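Side-chain contacts in hydrogenase maturation factor (Thermoanaerobacter tengcongensis, PDB 3VTH), which probably transfers the carbamoyl group of carbamoyl phosphate, at the expense of ATP, to the C-terminal cysteine of HypE during [NiFe]-hydrogenase maturation: residues F28-A33 with R177-Q182; D126-Y131 with S168-D173; E545-I548 with R553-L556. One frame throughout, in Å; residues are numbered along the deposited sequence. Where two conformers were deposited one is given.

Contacts 1 and 2 lie together at the N-terminal end of the enzyme, their centres about 15 Å apart, and the centre of contact 3 is about 61 Å from theirs, on the opposite side of the chain's centre. Contact 1 joins the acylphosphatase region to the second zinc finger, and contact 2 joins the two fingers to each other. The two also touch directly: His180 N of contact 1 probably donates a hydrogen bond to Tyr171 O of contact 2, at 2.8 Å. Arg127 of contact 2 comes within about 4 Å of a zinc ion. Contact 3 belongs to the Kae1-like region, where the side chain of Thr554 is about 10 Å from the bound nucleotide analogue AP2.

Contact 1 of 3, residues F28-A33 with R177-Q182; sequences FVFNIA and RRFHAQ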
# COMPACT_ATOMS: atom_id res chain seq x y z
N PHE A 28 -14.34 13.42 -23.61
CA PHE A 28 -13.20 13.32 -24.51
C PHE A 28 -13.61 12.74 -25.88
O PHE A 28 -13.32 13.31 -26.92
CB PHE A 28 -12.09 12.47 -23.84
CG PHE A 28 -10.90 12.20 -24.73
CD1 PHE A 28 -10.61 10.91 -25.14
CD2 PHE A 28 -10.08 13.24 -25.15
CE1 PHE A 28 -9.50 10.64 -25.96
CE2 PHE A 28 -8.97 12.98 -25.98
CZ PHE A 28 -8.69 11.67 -26.37
N VAL A 29 -14.32 11.61 -25.87
CA VAL A 29 -14.73 10.95 -27.12
C VAL A 29 -15.69 11.84 -27.89
O VAL A 29 -15.56 11.98 -29.11
CB VAL A 29 -15.34 9.55 -26.83
CG1 VAL A 29 -16.18 9.01 -28.01
CG2 VAL A 29 -14.20 8.57 -26.47
N PHE A 30 -16.62 12.47 -27.19
CA PHE A 30 -17.56 13.37 -27.84
C PHE A 30 -16.81 14.45 -28.62
O PHE A 30 -17.12 14.74 -29.78
CB PHE A 30 -18.48 14.03 -26.81
CG PHE A 30 -19.45 15.02 -27.41
CD1 PHE A 30 -19.09 16.35 -27.58
CD2 PHE A 30 -20.72 14.61 -27.82
CE1 PHE A 30 -19.99 17.28 -28.15
CE2 PHE A 30 -21.63 15.53 -28.40
CZ PHE A 30 -21.27 16.86 -28.56
N ASN A 31 -15.81 15.02 -27.97
CA ASN A 31 -15.11 16.16 -28.54
C ASN A 31 -14.24 15.76 -29.74
O ASN A 31 -14.24 16.46 -30.74
CB ASN A 31 -14.34 16.93 -27.47
CG ASN A 31 -15.26 17.71 -26.52
OD1 ASN A 31 -15.20 17.54 -25.29
ND2 ASN A 31 -16.12 18.55 -27.09
N ILE A 32 -13.55 14.63 -29.66
CA ILE A 32 -12.76 14.20 -30.81
C ILE A 32 -13.65 13.63 -31.94
O ILE A 32 -13.35 13.81 -33.13
CB ILE A 32 -11.56 13.27 -30.43
CG1 ILE A 32 -12.02 12.00 -29.73
CG2 ILE A 32 -10.57 14.03 -29.50
CD1 ILE A 32 -10.97 10.89 -29.74
N ALA A 33 -14.79 13.04 -31.58
CA ALA A 33 -15.74 12.60 -32.61
C ALA A 33 -16.26 13.80 -33.42
O ALA A 33 -16.37 13.73 -34.65
CB ALA A 33 -16.90 11.84 -32.00
N ARG A 177 -14.79 22.89 -19.62
CA ARG A 177 -13.93 21.76 -19.28
C ARG A 177 -14.64 20.77 -18.37
O ARG A 177 -14.20 19.62 -18.24
CB ARG A 177 -12.57 22.21 -18.73
CG ARG A 177 -12.57 22.64 -17.29
CD ARG A 177 -11.16 23.02 -16.87
NE ARG A 177 -11.07 23.13 -15.42
CZ ARG A 177 -10.78 22.12 -14.61
NH1 ARG A 177 -10.53 20.91 -15.10
NH2 ARG A 177 -10.73 22.32 -13.31
N ARG A 178 -15.77 21.19 -17.78
CA ARG A 178 -16.61 20.28 -16.99
C ARG A 178 -17.81 19.71 -17.77
O ARG A 178 -18.76 19.21 -17.16
CB ARG A 178 -17.09 20.96 -15.69
CG ARG A 178 -16.01 21.06 -14.65
CD ARG A 178 -16.50 21.76 -13.38
NE ARG A 178 -15.44 21.79 -12.38
CZ ARG A 178 -14.53 22.75 -12.29
NH1 ARG A 178 -14.55 23.78 -13.15
NH2 ARG A 178 -13.60 22.68 -11.35
N PHE A 179 -17.74 19.77 -19.10
CA PHE A 179 -18.69 19.07 -19.97
C PHE A 179 -18.80 17.60 -19.56
O PHE A 179 -17.79 16.89 -19.52
CB PHE A 179 -18.22 19.18 -21.42
CG PHE A 179 -19.16 18.58 -22.43
CD1 PHE A 179 -18.72 17.56 -23.27
CD2 PHE A 179 -20.46 19.06 -22.58
CE1 PHE A 179 -19.58 17.00 -24.24
CE2 PHE A 179 -21.33 18.52 -23.55
CZ PHE A 179 -20.88 17.49 -24.37
N HIS A 180 -20.01 17.17 -19.23
CA HIS A 180 -20.26 15.80 -18.75
C HIS A 180 -19.32 15.32 -17.64
O HIS A 180 -18.92 14.14 -17.60
CB HIS A 180 -20.28 14.82 -19.93
CG HIS A 180 -21.60 14.79 -20.64
ND1 HIS A 180 -22.43 13.69 -20.62
CD2 HIS A 180 -22.26 15.75 -21.34
CE1 HIS A 180 -23.52 13.96 -21.31
NE2 HIS A 180 -23.45 15.20 -21.76
N ALA A 181 -18.96 16.23 -16.73
CA ALA A 181 -18.19 15.87 -15.55
C ALA A 181 -19.14 15.33 -14.50
O ALA A 181 -19.90 16.09 -13.90
CB ALA A 181 -17.40 17.08 -15.02
N GLN A 182 -19.10 14.02 -14.27
CA GLN A 182 -20.04 13.38 -13.34
C GLN A 182 -20.09 13.98 -11.93
O GLN A 182 -21.16 14.07 -11.36
CB GLN A 182 -19.83 11.85 -13.28
CG GLN A 182 -20.18 11.13 -14.60
CD GLN A 182 -21.60 11.44 -15.07
OE1 GLN A 182 -22.58 11.24 -14.33
NE2 GLN A 182 -21.71 11.94 -16.29
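This is a small apolar contact between two domains: Phe30, on helix 25-35 of the acylphosphatase region, meets Phe179, in the loop that follows helix 165-171 in the second zinc finger. Phe30 CD1 and Phe179 CE1 approach to 3.4 Å, while Phe179 CZ lies over one face of the Phe30 ring, displaced toward its rim. The ring centroids are 5.0 Å apart and the planes are inclined at 55°, an oblique pairing that is neither a parallel stack nor a T-shape. Each phenylalanine turns CG away from its own backbone N (chi1 178° in Phe30, -176° in Phe179), which sends the two rings into the gap between helix and loop, where the side chains cross at about a right angle. Asn31, one residue along the helix, borders the Phe179 ring near CD1. Phe30 also packs on Phe93 of strand 93-95, and His180 places CD2 over a face of the Phe179 ring. Arg26, predicted to be an active-site residue, is on the same helix, its side chain about 6 Å from that of Phe30. The arrangement is that of a hydrophobic domain interface, here one seating a zinc-finger loop on a helix of the acylphosphatase fold.

Contact 2 of 3, residues D126-Y131 with S168-D173; sequences DRRYRY and SREYHD
Arg127 and Arg128 converge on the carboxylate of Glu170, forming a salt-bridge network between the first zinc finger and helix 165-171 of the second. Its tight part is the pairing of Arg128 with Glu170. The guanidinium meets the carboxylate end-on and nearly coplanar, the planes only 7° apart, and each of its terminal nitrogens takes one oxygen: NH2 reaches OE1 at 2.6 Å and NH1 reaches OE2 at 3.0 Å, the latter almost straight at 173°. Both oxygens use their syn lone pairs. Extended chains bring the groups together from opposite directions, bridging backbones whose closest CA atoms, those of Arg127 and Glu170, are 12.3 Å apart. Arg128 is buried, and its NE is bonded to the carbonyl O of Ala185, so a third N-H direction also has a partner. The Arg127 side is looser. This partly exposed residue offers only a weak bond from NH2 to Glu170 OE1, at 3.3 Å, with its guanidinium turned 58° from the carboxylate plane; its side chain also touches Cys167 and Cys186, two ligands of the second zinc. At the backbone of Arg128, Asp126 OD2 accepts from Arg128 N at 2.8 Å in an Asx turn, within the type I turn from Asp126 to Tyr129. Two cations sharing one carboxylate, with Arg178 NH1 also close to Arg128 NH1, would be expected to favour the charged form of Glu170, and the paired geometry fixes the rotation of its carboxylate while coupling the two fingers.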
# COMPACT_ATOMS: atom_id res chain seq x y z
N ASP A 126 -13.09 33.51 -9.76
CA ASP A 126 -13.78 32.28 -10.13
C ASP A 126 -14.94 32.01 -9.17
O ASP A 126 -14.82 32.25 -7.97
CB ASP A 126 -12.80 31.10 -10.11
CG ASP A 126 -13.31 29.89 -10.90
OD1 ASP A 126 -12.78 29.65 -12.01
OD2 ASP A 126 -14.22 29.17 -10.41
N ARG A 127 -16.06 31.50 -9.66
CA ARG A 127 -17.15 31.19 -8.74
C ARG A 127 -16.87 30.01 -7.80
O ARG A 127 -17.57 29.84 -6.80
CB ARG A 127 -18.49 31.03 -9.47
CG ARG A 127 -18.67 29.74 -10.21
CD ARG A 127 -20.04 29.74 -10.90
NE ARG A 127 -20.33 28.42 -11.44
CZ ARG A 127 -21.10 27.51 -10.85
NH1 ARG A 127 -21.72 27.77 -9.70
NH2 ARG A 127 -21.26 26.33 -11.43
N ARG A 128 -15.83 29.23 -8.10
CA ARG A 128 -15.39 28.17 -7.19
C ARG A 128 -14.18 28.56 -6.34
O ARG A 128 -13.55 27.69 -5.75
CB ARG A 128 -15.11 26.86 -7.95
CG ARG A 128 -16.37 26.23 -8.54
CD ARG A 128 -16.03 24.93 -9.28
NE ARG A 128 -17.23 24.24 -9.76
CZ ARG A 128 -17.84 24.48 -10.92
NH1 ARG A 128 -17.38 25.41 -11.74
NH2 ARG A 128 -18.91 23.77 -11.25
N TYR A 129 -13.88 29.85 -6.28
CA TYR A 129 -12.85 30.38 -5.36
C TYR A 129 -13.08 29.85 -3.96
O TYR A 129 -14.15 30.03 -3.39
CB TYR A 129 -12.89 31.91 -5.36
CG TYR A 129 -11.89 32.60 -4.45
CD1 TYR A 129 -10.51 32.33 -4.55
CD2 TYR A 129 -12.30 33.55 -3.52
CE1 TYR A 129 -9.58 32.98 -3.73
CE2 TYR A 129 -11.38 34.22 -2.70
CZ TYR A 129 -10.03 33.91 -2.80
OH TYR A 129 -9.12 34.56 -2.00
N ARG A 130 -12.08 29.14 -3.43
CA ARG A 130 -12.10 28.60 -2.06
C ARG A 130 -13.21 27.55 -1.84
O ARG A 130 -13.51 27.20 -0.70
CB ARG A 130 -12.18 29.73 -1.01
CG ARG A 130 -11.03 30.74 -1.08
CD ARG A 130 -11.16 31.87 -0.01
NE ARG A 130 -11.37 31.29 1.32
CZ ARG A 130 -10.40 30.79 2.08
NH1 ARG A 130 -9.13 30.82 1.67
NH2 ARG A 130 -10.69 30.26 3.27
N TYR A 131 -13.78 27.02 -2.92
CA TYR A 131 -14.74 25.94 -2.80
C TYR A 131 -14.05 24.63 -2.35
O TYR A 131 -13.19 24.09 -3.06
CB TYR A 131 -15.54 25.77 -4.11
CG TYR A 131 -16.46 24.57 -4.15
CD1 TYR A 131 -16.35 23.64 -5.17
CD2 TYR A 131 -17.45 24.39 -3.18
CE1 TYR A 131 -17.20 22.54 -5.23
CE2 TYR A 131 -18.29 23.27 -3.22
CZ TYR A 131 -18.16 22.36 -4.25
OH TYR A 131 -18.98 21.26 -4.31
N SER A 168 -25.31 22.55 -14.11
CA SER A 168 -25.96 21.83 -15.21
C SER A 168 -25.66 22.45 -16.58
O SER A 168 -25.49 21.73 -17.58
CB SER A 168 -27.46 21.79 -14.98
OG SER A 168 -28.10 21.12 -16.05
N ARG A 169 -25.55 23.77 -16.64
CA ARG A 169 -25.16 24.47 -17.85
C ARG A 169 -23.74 24.11 -18.25
O ARG A 169 -23.46 23.83 -19.37
CB ARG A 169 -25.33 25.99 -17.71
CG ARG A 169 -26.78 26.44 -17.79
CD ARG A 169 -27.06 27.96 -17.86
NE ARG A 169 -26.06 28.79 -17.19
CZ ARG A 169 -26.28 29.56 -16.12
NH1 ARG A 169 -27.47 29.66 -15.57
NH2 ARG A 169 -25.28 30.24 -15.61
N GLU A 170 -22.84 24.10 -17.29
CA GLU A 170 -21.46 23.69 -17.52
C GLU A 170 -21.40 22.24 -18.01
O GLU A 170 -20.68 21.93 -18.97
CB GLU A 170 -20.64 23.82 -16.24
CG GLU A 170 -20.38 25.25 -15.78
CD GLU A 170 -19.56 25.26 -14.49
OE1 GLU A 170 -19.79 24.40 -13.62
OE2 GLU A 170 -18.68 26.13 -14.33
N TYR A 171 -22.15 21.37 -17.33
CA TYR A 171 -22.24 19.95 -17.66
C TYR A 171 -22.68 19.73 -19.12
O TYR A 171 -22.19 18.82 -19.80
CB TYR A 171 -23.22 19.26 -16.70
CG TYR A 171 -23.36 17.76 -16.88
CD1 TYR A 171 -24.26 17.22 -17.81
CD2 TYR A 171 -22.59 16.88 -16.11
CE1 TYR A 171 -24.38 15.82 -17.95
CE2 TYR A 171 -22.72 15.50 -16.25
CZ TYR A 171 -23.61 14.98 -17.16
OH TYR A 171 -23.70 13.61 -17.30
N HIS A 172 -23.62 20.55 -19.58
CA HIS A 172 -24.16 20.42 -20.93
C HIS A 172 -23.47 21.28 -21.99
O HIS A 172 -23.90 21.31 -23.14
CB HIS A 172 -25.69 20.66 -20.93
CG HIS A 172 -26.46 19.57 -20.25
ND1 HIS A 172 -26.97 19.70 -18.97
CD2 HIS A 172 -26.77 18.31 -20.65
CE1 HIS A 172 -27.57 18.57 -18.62
NE2 HIS A 172 -27.46 17.72 -19.62
N ASP A 173 -22.40 21.99 -21.60
CA ASP A 173 -21.69 22.91 -22.50
C ASP A 173 -20.39 22.27 -23.04
O ASP A 173 -19.42 22.13 -22.29
CB ASP A 173 -21.37 24.21 -21.74
CG ASP A 173 -20.61 25.24 -22.60
OD1 ASP A 173 -20.41 25.01 -23.81
OD2 ASP A 173 -20.21 26.27 -22.03

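Contact 3 of 3, residues E545-I548 with R553-L556; sequences ELAI and RTAL
Two successive short helices of the Kae1-like region, 546-549 and 551-559, pack here through Leu546 and Ala547 on the first and Arg553 and Thr554 on the second. The backbones come closest at Ala547 and Arg553, whose CA atoms are 5.4 Å apart, and the small Ala547 side chain suits this approach: its CB rests 4.1 Å from Arg553 CB and 3.5 Å from Thr554 OG1. Further out, Leu546 CD1 lies over one face of the Arg553 guanidinium, offset toward its rim and 3.9 Å from NH2. The arginine chain presents that face because it bends at its third torsion (chi3 62°), bringing the flat group under the leucine methyl. Its polar end is directed to another partner, NH2 donating to the carbonyl O of Pro542, at the end of strand 530-542, while the chain also packs on Ile581 and Gln584 of helix 575-587. With a leucine in place of Arg553, the carbonyl of Pro542 would probably be left without this donor and Leu546 would lose the flat surface on which its methyl rests. On the other flank a water bridges the two helices: it donates to Ala547 O at 2.8 Å and is hydrogen-bonded to Thr554 OG1 at 2.6 Å. Thr554 OG1 stands beside its own backbone N (chi1 -70°), a setting that turns the hydroxyl to the water and to Ala547. The whole is a pair of consecutive short helices joined by a brief link and packed through the close approach of Ala547 to Arg553, in the helical part of the Kae1-like region.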
# COMPACT_ATOMS: atom_id res chain seq x y z
N GLU A 545 4.63 -15.11 21.89
CA GLU A 545 4.10 -13.77 21.62
C GLU A 545 4.75 -12.74 22.55
O GLU A 545 4.93 -11.58 22.16
CB GLU A 545 2.58 -13.75 21.77
CG GLU A 545 1.80 -14.03 20.47
CD GLU A 545 2.28 -15.26 19.71
OE1 GLU A 545 2.67 -15.12 18.53
OE2 GLU A 545 2.28 -16.38 20.29
N LEU A 546 5.10 -13.18 23.76
CA LEU A 546 5.83 -12.36 24.74
C LEU A 546 7.16 -11.84 24.20
O LEU A 546 7.54 -10.70 24.48
CB LEU A 546 6.08 -13.15 26.03
CG LEU A 546 4.94 -13.52 26.99
CD1 LEU A 546 5.52 -14.14 28.27
CD2 LEU A 546 4.05 -12.33 27.34
N ALA A 547 7.88 -12.68 23.45
CA ALA A 547 9.21 -12.32 22.94
C ALA A 547 9.16 -11.29 21.80
O ALA A 547 10.14 -10.58 21.57
CB ALA A 547 10.00 -13.56 22.53
N ILE A 548 8.02 -11.21 21.11
CA ILE A 548 7.79 -10.18 20.10
C ILE A 548 8.13 -8.78 20.65
O ILE A 548 8.89 -8.03 20.03
CB ILE A 548 6.32 -10.20 19.54
CG1 ILE A 548 6.02 -11.49 18.74
CG2 ILE A 548 5.97 -8.92 18.76
CD1 ILE A 548 7.09 -11.92 17.73
N ARG A 553 14.25 -11.40 25.57
CA ARG A 553 13.88 -12.82 25.57
C ARG A 553 14.24 -13.50 24.26
O ARG A 553 14.63 -14.67 24.23
CB ARG A 553 12.38 -12.99 25.83
CG ARG A 553 11.90 -12.50 27.21
CD ARG A 553 10.38 -12.60 27.31
NE ARG A 553 9.88 -13.98 27.20
CZ ARG A 553 9.42 -14.71 28.21
NH1 ARG A 553 9.35 -14.21 29.44
NH2 ARG A 553 9.00 -15.95 27.99
N THR A 554 14.09 -12.76 23.16
CA THR A 554 14.50 -13.26 21.86
C THR A 554 16.01 -13.45 21.85
O THR A 554 16.50 -14.49 21.40
CB THR A 554 14.08 -12.31 20.72
OG1 THR A 554 12.66 -12.36 20.59
CG2 THR A 554 14.70 -12.76 19.39
N ALA A 555 16.74 -12.46 22.36
CA ALA A 555 18.20 -12.58 22.44
C ALA A 555 18.63 -13.78 23.28
O ALA A 555 19.55 -14.51 22.91
CB ALA A 555 18.82 -11.29 22.98
N LEU A 556 17.98 -13.99 24.43
CA LEU A 556 18.30 -15.15 25.28
C LEU A 556 18.08 -16.48 24.55
O LEU A 556 18.88 -17.42 24.67
CB LEU A 556 17.48 -15.11 26.57
CG LEU A 556 17.90 -14.02 27.56
CD1 LEU A 556 16.90 -13.92 28.68
CD2 LEU A 556 19.32 -14.29 28.11
O HOH W 1 11.67 -10.31 19.25